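Local atomic coordinates of carbonic anhydrase (Neosartorya fumigata, PDB entry 6LAC), a protein that probably catalyses the reversible hydration of carbon dioxide to hydrogencarbonate at a zinc ion, as a member of the beta-class carbonic anhydrases. Residues A[30-35]-A[60-65]; A[84-89]-A[141-146]; A[34-39]-A[90-95]. The protein carries 1 engineered substitution. All blocks are in the same frame, centred on the assembly; numbering follows the deposited sequence.

The three contacts illustrate how a beta-class carbonic anhydrase builds a metal site at the C-terminal ends of adjacent parallel strands. Contacts 1 and 2, with centres about 8 Å apart, lie on two such strands: I32 N is 2.8 Å from V85 O, a probable hydrogen bond of the sheet that joins them. Each strand ends in one zinc ligand, C34 in contact 1 and H89 in contact 2. Contact 3 shares C34 with contact 1, its centre about 12 Å away, and supplies D36 and C92 from the loops beyond the strands. Contacts 2 and 3, about 14 Å between centres, converge on the ion, where H89 NE2 and D36 OD1 come within 2.8 Å.

Contact 1: residues A[30-35]-A[60-65]; sequences LWIGCS and NMMVDD. With ZN (zinc ion), chain C.
N60 packs against G33 and C34 at the end of strand 29-34, an example of a loop held close to a metal-bearing strand with no hydrogen bond between the two segments. Its CB lies 3.5 Å from G33 C, and its CA approaches G33 O at 3.5 Å in a CH...O contact. CG stands between the backbone N and the carbonyl carbon (chi1 48°), which brings N60 OD1 alongside C34, 3.4 Å from its CB. I86 on the neighbouring strand and helix 127-148 also press on N60, so this part is wholly buried. I32 CG2 covers the N60 carbonyl, 4.0 Å from its O, an oxygen buried with no polar partner in the model.

Farther along the loop the packing thins. There M62 is partly open to solvent and the two segments meet through a single methyl. The M62 side chain bends twice (chi2 -75°, chi3 -88°), curling round I32 CD1 with CG at 3.8 Å and CE at 3.9 Å, and the two side chains cross at about a right angle. Beyond M62 the loop leaves the strand, and D65 reaches the second subunit.

C34 SG binds the zinc ion at 2.2 Å. A cysteine ligand at the C-terminal end of a parallel strand, walled by the loops that follow the strands, is characteristic of the alpha/beta fold and zinc site of beta-class carbonic anhydrases.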
ATOM      1  N   LEU A  30     -11.061   1.558   4.862  1.00  9.54           N
ATOM      2  CA  LEU A  30      -9.760   0.865   4.660  1.00  8.94           C
ATOM      3  C   LEU A  30      -9.875   0.146   3.333  1.00  9.48           C
ATOM      4  O   LEU A  30     -10.694  -0.785   3.169  1.00  9.83           O
ATOM      5  CB  LEU A  30      -9.499  -0.095   5.809  1.00  9.94           C
ATOM      6  CG  LEU A  30      -8.347  -1.084   5.599  1.00  9.88           C
ATOM      7  CD1 LEU A  30      -7.015  -0.374   5.341  1.00  9.78           C
ATOM      8  CD2 LEU A  30      -8.236  -2.016   6.756  1.00 10.82           C
ATOM      9  N   TRP A  31      -9.043   0.554   2.381  1.00 10.00           N
ATOM     10  CA  TRP A  31      -9.007   0.019   0.999  1.00  9.50           C
ATOM     11  C   TRP A  31      -7.774  -0.853   0.893  1.00  9.56           C
ATOM     12  O   TRP A  31      -6.658  -0.272   0.977  1.00 10.61           O
ATOM     13  CB  TRP A  31      -9.005   1.146  -0.012  1.00  9.38           C
ATOM     14  CG  TRP A  31      -9.175   0.683  -1.416  1.00  9.87           C
ATOM     15  CD1 TRP A  31      -8.237   0.213  -2.289  1.00  9.80           C
ATOM     16  CD2 TRP A  31     -10.420   0.639  -2.111  1.00 10.19           C
ATOM     17  NE1 TRP A  31      -8.834  -0.162  -3.459  1.00 10.41           N
ATOM     18  CE2 TRP A  31     -10.170   0.106  -3.389  1.00 10.99           C
ATOM     19  CE3 TRP A  31     -11.728   0.967  -1.771  1.00 11.67           C
ATOM     20  CZ2 TRP A  31     -11.201  -0.084  -4.331  1.00 11.78           C
ATOM     21  CZ3 TRP A  31     -12.724   0.788  -2.695  1.00 13.66           C
ATOM     22  CH2 TRP A  31     -12.465   0.278  -3.942  1.00 13.79           C
ATOM     23  N   ILE A  32      -7.891  -2.136   0.710  1.00  8.72           N
ATOM     24  CA  ILE A  32      -6.773  -3.097   0.577  1.00  9.41           C
ATOM     25  C   ILE A  32      -6.675  -3.481  -0.873  1.00  9.81           C
ATOM     26  O   ILE A  32      -7.579  -4.123  -1.392  1.00 10.60           O
ATOM     27  CB  ILE A  32      -6.951  -4.297   1.474  1.00  9.89           C
ATOM     28  CG1 ILE A  32      -7.024  -3.859   2.934  1.00 10.78           C
ATOM     29  CG2 ILE A  32      -5.850  -5.317   1.248  1.00 10.83           C
ATOM     30  CD1 ILE A  32      -7.547  -4.915   3.888  1.00 12.05           C
ATOM     31  N   GLY A  33      -5.627  -3.044  -1.539  1.00  9.28           N
ATOM     32  CA  GLY A  33      -5.392  -3.276  -2.957  1.00  9.74           C
ATOM     33  C   GLY A  33      -4.031  -3.911  -3.140  1.00  9.82           C
ATOM     34  O   GLY A  33      -3.231  -4.130  -2.214  1.00  9.62           O
ATOM     35  N   CYS A  34      -3.737  -4.226  -4.390  1.00 10.19           N
ATOM     36  CA  CYS A  34      -2.481  -4.914  -4.796  1.00  9.10           C
ATOM     37  C   CYS A  34      -1.451  -3.937  -5.361  1.00  8.43           C
ATOM     38  O   CYS A  34      -1.753  -3.021  -6.134  1.00  8.95           O
ATOM     39  CB  CYS A  34      -2.763  -5.978  -5.829  1.00  9.40           C
ATOM     40  SG  CYS A  34      -1.268  -6.884  -6.330  1.00  9.75           S
ATOM     41  N   SER A  35      -0.211  -4.160  -4.945  1.00  8.76           N
ATOM     42  CA  SER A  35       0.943  -3.356  -5.397  1.00  9.20           C
ATOM     43  C   SER A  35       1.107  -3.292  -6.919  1.00  8.84           C
ATOM     44  O   SER A  35       1.653  -2.265  -7.367  1.00  9.61           O
ATOM     45  CB  SER A  35       2.172  -3.892  -4.775  1.00  9.75           C
ATOM     46  OG  SER A  35       2.117  -3.791  -3.349  1.00 10.51           O
ATOM     47  N   ASN A  60      -2.961  -8.006  -2.797  1.00 10.05           N
ATOM     48  CA  ASN A  60      -4.122  -7.497  -2.013  1.00  9.42           C
ATOM     49  C   ASN A  60      -4.450  -8.512  -0.939  1.00 11.30           C
ATOM     50  O   ASN A  60      -5.650  -8.819  -0.686  1.00 11.49           O
ATOM     51  CB  ASN A  60      -5.333  -7.102  -2.862  1.00  9.36           C
ATOM     52  CG  ASN A  60      -5.779  -8.099  -3.902  1.00  9.35           C
ATOM     53  OD1 ASN A  60      -5.322  -8.042  -5.049  1.00  9.98           O
ATOM     54  ND2 ASN A  60      -6.747  -8.959  -3.573  1.00  9.70           N
ATOM     55  N   MET A  61      -3.441  -9.031  -0.261  1.00 11.22           N
ATOM     56  CA  MET A  61      -3.582  -9.996   0.831  1.00 12.02           C
ATOM     57  C   MET A  61      -3.334  -9.359   2.174  1.00 13.53           C
ATOM     58  O   MET A  61      -2.655  -8.345   2.283  1.00 14.86           O
ATOM     59  CB  MET A  61      -2.617 -11.178   0.661  1.00 13.01           C
ATOM     60  CG  MET A  61      -2.819 -11.945  -0.628  1.00 13.43           C
ATOM     61  SD  MET A  61      -1.785 -13.409  -0.527  1.00 18.00           S
ATOM     62  CE  MET A  61      -1.922 -13.930  -2.226  1.00 22.87           C
ATOM     63  N   MET A  62      -4.014  -9.911   3.155  1.00 14.23           N
ATOM     64  CA  MET A  62      -3.686  -9.684   4.576  1.00 14.59           C
ATOM     65  C   MET A  62      -3.254 -11.031   5.147  1.00 14.33           C
ATOM     66  O   MET A  62      -3.994 -12.040   5.093  1.00 16.61           O
ATOM     67  CB  MET A  62      -4.910  -9.159   5.316  1.00 16.02           C
ATOM     68  CG  MET A  62      -5.395  -7.868   4.734  1.00 16.91           C
ATOM     69  SD  MET A  62      -4.334  -6.519   5.187  1.00 19.18           S
ATOM     70  CE  MET A  62      -5.180  -6.149   6.739  1.00 18.14           C
ATOM     71  N   VAL A  63      -2.051 -11.069   5.662  1.00 15.25           N
ATOM     72  CA  VAL A  63      -1.423 -12.335   6.137  1.00 16.62           C
ATOM     73  C   VAL A  63      -1.118 -12.160   7.622  1.00 17.68           C
ATOM     74  O   VAL A  63      -1.323 -11.058   8.199  1.00 18.19           O
ATOM     75  CB  VAL A  63      -0.175 -12.645   5.289  1.00 17.78           C
ATOM     76  CG1 VAL A  63      -0.497 -12.756   3.804  1.00 20.22           C
ATOM     77  CG2 VAL A  63       0.933 -11.647   5.528  1.00 18.04           C
ATOM     78  N   ASP A  64      -0.593 -13.221   8.221  1.00 21.58           N
ATOM     79  CA  ASP A  64      -0.290 -13.199   9.669  1.00 24.67           C
ATOM     80  C   ASP A  64       1.058 -12.515   9.850  1.00 28.15           C
ATOM     81  O   ASP A  64       2.094 -13.219   9.888  1.00 32.08           O
ATOM     82  CB  ASP A  64      -0.257 -14.616  10.238  1.00 30.84           C
ATOM     83  CG  ASP A  64      -0.124 -14.661  11.749  1.00 36.90           C
ATOM     84  OD1 ASP A  64      -0.154 -13.591  12.384  1.00 37.57           O
ATOM     85  OD2 ASP A  64      -0.017 -15.777  12.284  1.00 41.58           O
ATOM     86  N   ASP A  65       1.057 -11.188   9.891  1.00 22.13           N
ATOM     87  CA  ASP A  65       2.318 -10.427  10.027  1.00 22.79           C
ATOM     88  C   ASP A  65       2.025  -9.136  10.781  1.00 23.36           C
ATOM     89  O   ASP A  65       0.827  -8.779  10.973  1.00 24.47           O
ATOM     90  CB  ASP A  65       2.975 -10.316   8.652  1.00 25.66           C
ATOM     91  CG  ASP A  65       4.261  -9.527   8.570  1.00 32.77           C
ATOM     92  OD1 ASP A  65       5.193  -9.863   9.351  1.00 29.87           O
ATOM     93  OD2 ASP A  65       4.333  -8.603   7.702  1.00 28.75           O
TER
HETATM   94 ZN    ZN C 201      -1.862  -7.502  -8.412  1.00 10.25          ZN

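Contact 2: residues A[84-89]-A[141-146]; sequences IVICGH and EQVHSL. With ZN (zinc ion), chain C.
Q142 O accepts the helical hydrogen bond from L146 N at 2.9 Å, while I86 CD1 approaches the same oxygen to 3.6 Å from the sheet side. The example is the ordinary layering of an alpha/beta fold: helix 127-148 lies over strand 83-89 of the mixed sheet, the short segments running nearly antiparallel at 154° with their axes 9.1 Å apart. I86 carries most of the contact. With CG1 anti to the carbonyl carbon (chi1 -56°) and the chain then extended, CD1 projects at the helix and touches three of its residues. It meets Q142 CB at 3.8 Å, the two side chains crossing at about a right angle, and also V143 CG2 at 4.0 Å and L146 CD2 at 4.1 Å. I84 and L146 reach toward each other tip to tip, I84 CG2 lying 4.0 Å from L146 CD2. All of these groups are buried.

The amide of Q142 turns away from the strand, and its OE1 accepts a hydrogen bond from M62 N, tying the helix to the loop that follows strand 52-57. Well beyond the helix contact, strand 83-89 ends at the metal site, where H89 NE2 binds the zinc ion at 2.1 Å.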
ATOM      1  N   ILE A  84     -14.311  -2.026   5.221  1.00  9.62           N
ATOM      2  CA  ILE A  84     -13.030  -2.499   4.628  1.00  9.27           C
ATOM      3  C   ILE A  84     -13.376  -3.005   3.238  1.00 10.02           C
ATOM      4  O   ILE A  84     -14.349  -3.784   3.143  1.00 10.56           O
ATOM      5  CB  ILE A  84     -12.389  -3.600   5.456  1.00  9.80           C
ATOM      6  CG1 ILE A  84     -12.055  -3.086   6.853  1.00 10.24           C
ATOM      7  CG2 ILE A  84     -11.128  -4.131   4.735  1.00 10.45           C
ATOM      8  CD1 ILE A  84     -11.559  -4.129   7.836  1.00 11.49           C
ATOM      9  N   VAL A  85     -12.656  -2.605   2.209  1.00 10.41           N
ATOM     10  CA  VAL A  85     -12.818  -3.182   0.867  1.00 10.47           C
ATOM     11  C   VAL A  85     -11.547  -3.934   0.547  1.00 10.11           C
ATOM     12  O   VAL A  85     -10.458  -3.297   0.649  1.00 11.20           O
ATOM     13  CB  VAL A  85     -13.112  -2.080  -0.155  1.00 10.97           C
ATOM     14  CG1 VAL A  85     -13.238  -2.717  -1.541  1.00 11.13           C
ATOM     15  CG2 VAL A  85     -14.371  -1.323   0.176  1.00 11.39           C
ATOM     16  N   ILE A  86     -11.619  -5.175   0.127  1.00  9.41           N
ATOM     17  CA  ILE A  86     -10.479  -5.887  -0.496  1.00 10.14           C
ATOM     18  C   ILE A  86     -10.711  -5.865  -1.991  1.00 10.65           C
ATOM     19  O   ILE A  86     -11.722  -6.409  -2.458  1.00 10.92           O
ATOM     20  CB  ILE A  86     -10.309  -7.296   0.053  1.00 11.39           C
ATOM     21  CG1 ILE A  86     -10.167  -7.221   1.572  1.00 13.57           C
ATOM     22  CG2 ILE A  86      -9.134  -8.011  -0.625  1.00 12.66           C
ATOM     23  CD1 ILE A  86      -9.903  -8.527   2.249  1.00 14.49           C
ATOM     24  N   CYS A  87      -9.866  -5.146  -2.698  1.00  9.96           N
ATOM     25  CA  CYS A  87      -9.995  -4.968  -4.146  1.00  9.98           C
ATOM     26  C   CYS A  87      -8.908  -5.753  -4.854  1.00  9.58           C
ATOM     27  O   CYS A  87      -7.713  -5.410  -4.711  1.00 10.83           O
ATOM     28  CB  CYS A  87      -9.879  -3.527  -4.510  1.00 10.02           C
ATOM     29  SG  CYS A  87     -10.302  -3.204  -6.246  1.00 11.88           S
ATOM     30  N   GLY A  88      -9.240  -6.778  -5.615  1.00  9.42           N
ATOM     31  CA  GLY A  88      -8.323  -7.412  -6.560  1.00 10.21           C
ATOM     32  C   GLY A  88      -8.415  -6.776  -7.905  1.00 10.67           C
ATOM     33  O   GLY A  88      -9.185  -5.822  -8.102  1.00 10.70           O
ATOM     34  N   HIS A  89      -7.572  -7.251  -8.827  1.00  9.90           N
ATOM     35  CA  HIS A  89      -7.587  -6.622 -10.160  1.00 10.33           C
ATOM     36  C   HIS A  89      -7.179  -7.630 -11.221  1.00  9.85           C
ATOM     37  O   HIS A  89      -6.223  -8.348 -11.076  1.00 10.83           O
ATOM     38  CB  HIS A  89      -6.704  -5.353 -10.167  1.00 10.40           C
ATOM     39  CG  HIS A  89      -5.285  -5.667 -10.000  1.00  9.24           C
ATOM     40  ND1 HIS A  89      -4.378  -5.672 -11.070  1.00  9.98           N
ATOM     41  CD2 HIS A  89      -4.618  -6.171  -8.958  1.00  9.98           C
ATOM     42  CE1 HIS A  89      -3.228  -6.096 -10.634  1.00 10.42           C
ATOM     43  NE2 HIS A  89      -3.331  -6.398  -9.345  1.00 11.21           N
ATOM     44  N   GLU A 141     -11.401 -15.332  -0.725  1.00 13.51           N
ATOM     45  CA  GLU A 141     -10.738 -15.979   0.431  1.00 13.76           C
ATOM     46  C   GLU A 141     -10.131 -14.920   1.325  1.00 13.00           C
ATOM     47  O   GLU A 141     -10.169 -15.084   2.561  1.00 14.00           O
ATOM     48  CB  GLU A 141      -9.743 -17.022  -0.078  1.00 16.76           C
ATOM     49  CG  GLU A 141     -10.456 -18.147  -0.812  1.00 22.67           C
ATOM     50  CD  GLU A 141     -10.965 -19.331  -0.012  1.00 27.25           C
ATOM     51  OE1 GLU A 141     -11.417 -19.127   1.154  1.00 27.39           O
ATOM     52  OE2 GLU A 141     -10.898 -20.475  -0.559  1.00 28.14           O
ATOM     53  N   GLN A 142      -9.620 -13.816   0.811  1.00 12.51           N
ATOM     54  CA  GLN A 142      -9.113 -12.766   1.717  1.00 12.29           C
ATOM     55  C   GLN A 142     -10.252 -12.137   2.531  1.00 11.70           C
ATOM     56  O   GLN A 142     -10.051 -11.833   3.685  1.00 11.89           O
ATOM     57  CB  GLN A 142      -8.376 -11.689   0.928  1.00 12.32           C
ATOM     58  CG  GLN A 142      -7.072 -12.184   0.302  1.00 13.55           C
ATOM     59  CD  GLN A 142      -6.087 -12.642   1.330  1.00 13.91           C
ATOM     60  OE1 GLN A 142      -5.861 -11.982   2.318  1.00 13.78           O
ATOM     61  NE2 GLN A 142      -5.448 -13.783   1.107  1.00 20.33           N
ATOM     62  N   VAL A 143     -11.392 -11.900   1.915  1.00 11.49           N
ATOM     63  CA  VAL A 143     -12.546 -11.373   2.691  1.00 12.52           C
ATOM     64  C   VAL A 143     -12.945 -12.343   3.821  1.00 11.74           C
ATOM     65  O   VAL A 143     -13.058 -11.902   4.970  1.00 13.56           O
ATOM     66  CB  VAL A 143     -13.699 -11.097   1.730  1.00 11.99           C
ATOM     67  CG1 VAL A 143     -14.988 -10.838   2.529  1.00 12.21           C
ATOM     68  CG2 VAL A 143     -13.359  -9.952   0.803  1.00 11.47           C
ATOM     69  N   HIS A 144     -13.034 -13.619   3.477  1.00 11.35           N
ATOM     70  CA  HIS A 144     -13.485 -14.613   4.482  1.00 13.81           C
ATOM     71  C   HIS A 144     -12.444 -14.704   5.589  1.00 15.43           C
ATOM     72  O   HIS A 144     -12.766 -14.677   6.790  1.00 15.80           O
ATOM     73  CB  HIS A 144     -13.704 -15.959   3.815  1.00 16.01           C
ATOM     74  CG  HIS A 144     -13.933 -17.056   4.797  1.00 23.28           C
ATOM     75  ND1 HIS A 144     -15.128 -17.146   5.486  1.00 27.15           N
ATOM     76  CD2 HIS A 144     -13.117 -18.018   5.277  1.00 26.00           C
ATOM     77  CE1 HIS A 144     -15.067 -18.161   6.338  1.00 26.46           C
ATOM     78  NE2 HIS A 144     -13.839 -18.722   6.226  1.00 28.42           N
ATOM     79  N   SER A 145     -11.179 -14.761   5.246  1.00 15.63           N
ATOM     80  CA  SER A 145     -10.068 -14.882   6.201  1.00 16.54           C
ATOM     81  C   SER A 145     -10.060 -13.659   7.106  1.00 14.96           C
ATOM     82  O   SER A 145      -9.919 -13.815   8.347  1.00 15.69           O
ATOM     83  CB  SER A 145      -8.744 -15.036   5.501  1.00 18.83           C
ATOM     84  OG  SER A 145      -7.709 -15.036   6.450  1.00 29.24           O
ATOM     85  N   LEU A 146     -10.237 -12.456   6.555  1.00 13.99           N
ATOM     86  CA  LEU A 146     -10.172 -11.237   7.360  1.00 13.44           C
ATOM     87  C   LEU A 146     -11.369 -11.203   8.325  1.00 13.31           C
ATOM     88  O   LEU A 146     -11.201 -10.762   9.466  1.00 15.09           O
ATOM     89  CB  LEU A 146     -10.092 -10.007   6.464  1.00 13.83           C
ATOM     90  CG  LEU A 146      -9.698  -8.750   7.209  1.00 14.47           C
ATOM     91  CD1 LEU A 146      -8.355  -8.906   7.909  1.00 15.85           C
ATOM     92  CD2 LEU A 146      -9.699  -7.583   6.228  1.00 15.75           C
TER
HETATM   93 ZN    ZN C 201      -1.862  -7.502  -8.412  1.00 10.25          ZN

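Contact 3: residues A[34-39]-A[90-95]. Engineered in segment 34-39: A39 (natural residue Cys). With ZN (zinc ion), chain C.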
ATOM      1  N   CYS A  34      -3.737  -4.226  -4.390  1.00 10.19           N
ATOM      2  CA  CYS A  34      -2.481  -4.914  -4.796  1.00  9.10           C
ATOM      3  C   CYS A  34      -1.451  -3.937  -5.361  1.00  8.43           C
ATOM      4  O   CYS A  34      -1.753  -3.021  -6.134  1.00  8.95           O
ATOM      5  CB  CYS A  34      -2.763  -5.978  -5.829  1.00  9.40           C
ATOM      6  SG  CYS A  34      -1.268  -6.884  -6.330  1.00  9.75           S
ATOM      7  N   SER A  35      -0.211  -4.160  -4.945  1.00  8.76           N
ATOM      8  CA  SER A  35       0.943  -3.356  -5.397  1.00  9.20           C
ATOM      9  C   SER A  35       1.107  -3.292  -6.919  1.00  8.84           C
ATOM     10  O   SER A  35       1.653  -2.265  -7.367  1.00  9.61           O
ATOM     11  CB  SER A  35       2.172  -3.892  -4.775  1.00  9.75           C
ATOM     12  OG  SER A  35       2.117  -3.791  -3.349  1.00 10.51           O
ATOM     13  N   ASP A  36       0.709  -4.316  -7.684  1.00  9.59           N
ATOM     14  CA  ASP A  36       0.910  -4.229  -9.169  1.00 10.19           C
ATOM     15  C   ASP A  36      -0.375  -3.829  -9.869  1.00 10.33           C
ATOM     16  O   ASP A  36      -0.434  -3.941 -11.103  1.00 11.65           O
ATOM     17  CB  ASP A  36       1.563  -5.487  -9.745  1.00 10.01           C
ATOM     18  CG  ASP A  36       0.683  -6.724  -9.700  1.00 10.18           C
ATOM     19  OD1 ASP A  36      -0.560  -6.600  -9.515  1.00 10.89           O
ATOM     20  OD2 ASP A  36       1.174  -7.831  -9.914  1.00 12.93           O
ATOM     21  N   SER A  37      -1.351  -3.217  -9.208  1.00  9.67           N
ATOM     22  CA  SER A  37      -2.618  -2.852  -9.884  1.00 10.37           C
ATOM     23  C   SER A  37      -2.257  -1.969 -11.086  1.00 10.72           C
ATOM     24  O   SER A  37      -2.832  -2.147 -12.157  1.00 12.27           O
ATOM     25  CB  SER A  37      -3.556  -2.251  -8.915  1.00 10.15           C
ATOM     26  OG  SER A  37      -4.790  -1.931  -9.525  1.00 11.48           O
ATOM     27  N   GLY A  38      -1.393  -0.975 -10.933  1.00 11.23           N
ATOM     28  CA  GLY A  38      -0.730  -0.328 -12.100  1.00 12.00           C
ATOM     29  C   GLY A  38      -1.684   0.450 -12.972  1.00 14.04           C
ATOM     30  O   GLY A  38      -1.353   0.596 -14.205  1.00 14.64           O
ATOM     31  N   ALA A  39      -2.769   0.995 -12.476  1.00 13.60           N
ATOM     32  CA  ALA A  39      -3.743   1.688 -13.347  1.00 14.21           C
ATOM     33  C   ALA A  39      -4.573   2.683 -12.514  1.00 15.48           C
ATOM     34  O   ALA A  39      -3.958   3.444 -11.755  1.00 16.91           O
ATOM     35  CB  ALA A  39      -4.574   0.647 -14.069  1.00 16.01           C
ATOM     36  N   TYR A  90      -7.965  -7.589 -12.286  1.00 11.63           N
ATOM     37  CA  TYR A  90      -7.610  -8.436 -13.444  1.00 12.96           C
ATOM     38  C   TYR A  90      -6.247  -8.040 -14.022  1.00 12.68           C
ATOM     39  O   TYR A  90      -5.953  -6.855 -14.141  1.00 13.47           O
ATOM     40  CB  TYR A  90      -8.726  -8.446 -14.475  1.00 12.83           C
ATOM     41  CG  TYR A  90     -10.046  -8.971 -13.947  1.00 12.62           C
ATOM     42  CD1 TYR A  90     -10.179 -10.266 -13.466  1.00 14.08           C
ATOM     43  CD2 TYR A  90     -11.175  -8.187 -13.981  1.00 15.06           C
ATOM     44  CE1 TYR A  90     -11.390 -10.737 -12.970  1.00 13.75           C
ATOM     45  CE2 TYR A  90     -12.393  -8.630 -13.490  1.00 15.87           C
ATOM     46  CZ  TYR A  90     -12.504  -9.912 -13.019  1.00 14.47           C
ATOM     47  OH  TYR A  90     -13.753 -10.317 -12.581  1.00 17.08           O
ATOM     48  N   GLY A  91      -5.495  -9.055 -14.414  1.00 12.17           N
ATOM     49  CA  GLY A  91      -4.138  -8.878 -14.942  1.00 13.27           C
ATOM     50  C   GLY A  91      -3.063  -8.935 -13.898  1.00 14.20           C
ATOM     51  O   GLY A  91      -1.875  -8.748 -14.222  1.00 16.37           O
ATOM     52  N   CYS A  92      -3.425  -9.086 -12.626  1.00 12.48           N
ATOM     53  CA  CYS A  92      -2.472  -9.260 -11.505  1.00 12.56           C
ATOM     54  C   CYS A  92      -1.375 -10.240 -11.882  1.00 13.03           C
ATOM     55  O   CYS A  92      -1.661 -11.327 -12.345  1.00 15.16           O
ATOM     56  CB  CYS A  92      -3.272  -9.767 -10.316  1.00 11.55           C
ATOM     57  SG  CYS A  92      -2.335  -9.737  -8.760  1.00 11.43           S
ATOM     58  N   HIS A  93      -0.116  -9.910 -11.651  1.00 13.81           N
ATOM     59  CA  HIS A  93       1.021 -10.818 -11.874  1.00 16.18           C
ATOM     60  C   HIS A  93       1.253 -11.663 -10.647  1.00 16.24           C
ATOM     61  O   HIS A  93       1.831 -12.770 -10.711  1.00 23.30           O
ATOM     62  CB  HIS A  93       2.284 -10.049 -12.286  1.00 18.66           C
ATOM     63  CG  HIS A  93       2.109  -9.330 -13.563  1.00 22.41           C
ATOM     64  ND1 HIS A  93       2.250  -9.920 -14.800  1.00 33.92           N
ATOM     65  CD2 HIS A  93       1.749  -8.059 -13.803  1.00 30.87           C
ATOM     66  CE1 HIS A  93       1.993  -9.028 -15.744  1.00 30.95           C
ATOM     67  NE2 HIS A  93       1.686  -7.889 -15.165  1.00 35.00           N
ATOM     68  N   ILE A  94       0.755 -11.245  -9.487  1.00 16.47           N
ATOM     69  CA  ILE A  94       0.972 -12.003  -8.245  1.00 15.32           C
ATOM     70  C   ILE A  94      -0.087 -13.110  -8.175  1.00 16.30           C
ATOM     71  O   ILE A  94       0.295 -14.314  -7.987  1.00 19.63           O
ATOM     72  CB  ILE A  94       1.023 -11.028  -7.049  1.00 15.94           C
ATOM     73  CG1 ILE A  94       2.237 -10.105  -7.137  1.00 15.47           C
ATOM     74  CG2 ILE A  94       0.987 -11.786  -5.749  1.00 15.24           C
ATOM     75  CD1 ILE A  94       2.139  -8.923  -6.228  1.00 16.00           C
ATOM     76  N   ALA A  95      -1.385 -12.809  -8.226  1.00 16.33           N
ATOM     77  CA  ALA A  95      -2.459 -13.847  -8.212  1.00 17.04           C
ATOM     78  C   ALA A  95      -2.680 -14.339  -9.641  1.00 16.99           C
ATOM     79  O   ALA A  95      -3.618 -13.929 -10.298  1.00 15.25           O
ATOM     80  CB  ALA A  95      -3.705 -13.346  -7.545  1.00 16.18           C
TER
HETATM   81 ZN    ZN C 201      -1.862  -7.502  -8.412  1.00 10.25          ZN
HETATM   82  O   HOH W   1      -4.886  -3.807 -13.165  1.00 17.83           O
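D36 and C92 face each other across the zinc ion, joined by the metal more than by direct touch. D36 OD1 binds zinc at 1.9 Å and C92 SG at 2.3 Å; C34 from contact 1 and H89 complete four protein ligands.

The conformation of D36 decides how the carboxylate divides its work. Its CG stands between backbone N and carbonyl carbon (chi1 68°), turning the group inward from the type I turn C34 to S37. While OD1 is given to the metal, OD2 accepts a hydrogen bond from H93 N at 3.0 Å. That N-H comes from the syn side, 32° out of the carboxylate plane, and the bond is bent, with 146° at the hydrogen. OD2 also lies at the edge of the H93 imidazole, in its plane, and G91 O lies above one face of that ring, offset toward its rim. Two unlike grips, metal and backbone N-H, thus restrict rotation of the carboxylate.

Both cysteines hold SG anti to their own backbone N, which directs the sulfurs to the ion, with C34 SG 3.9 Å from C92 SG. Each sulfur also takes a nearly straight N-H...S bond from its own loop: A95 N to C92 SG at 3.3 Å, D36 N to C34 SG at 3.5 Å. I94 lays an apolar side chain against the ligands, its CG1 3.7 Å from D36 OD2 and its CD1 near C34 SG, with Y74 of the second subunit packed against it.

The N-H...S bonds would be expected to draw off some thiolate charge. With the aspartate in the fourth position, where a water would otherwise bind, the coordination resembles the closed form known from type II beta-class carbonic anhydrases, and D36 would probably have to leave the zinc before a catalytic water could bind.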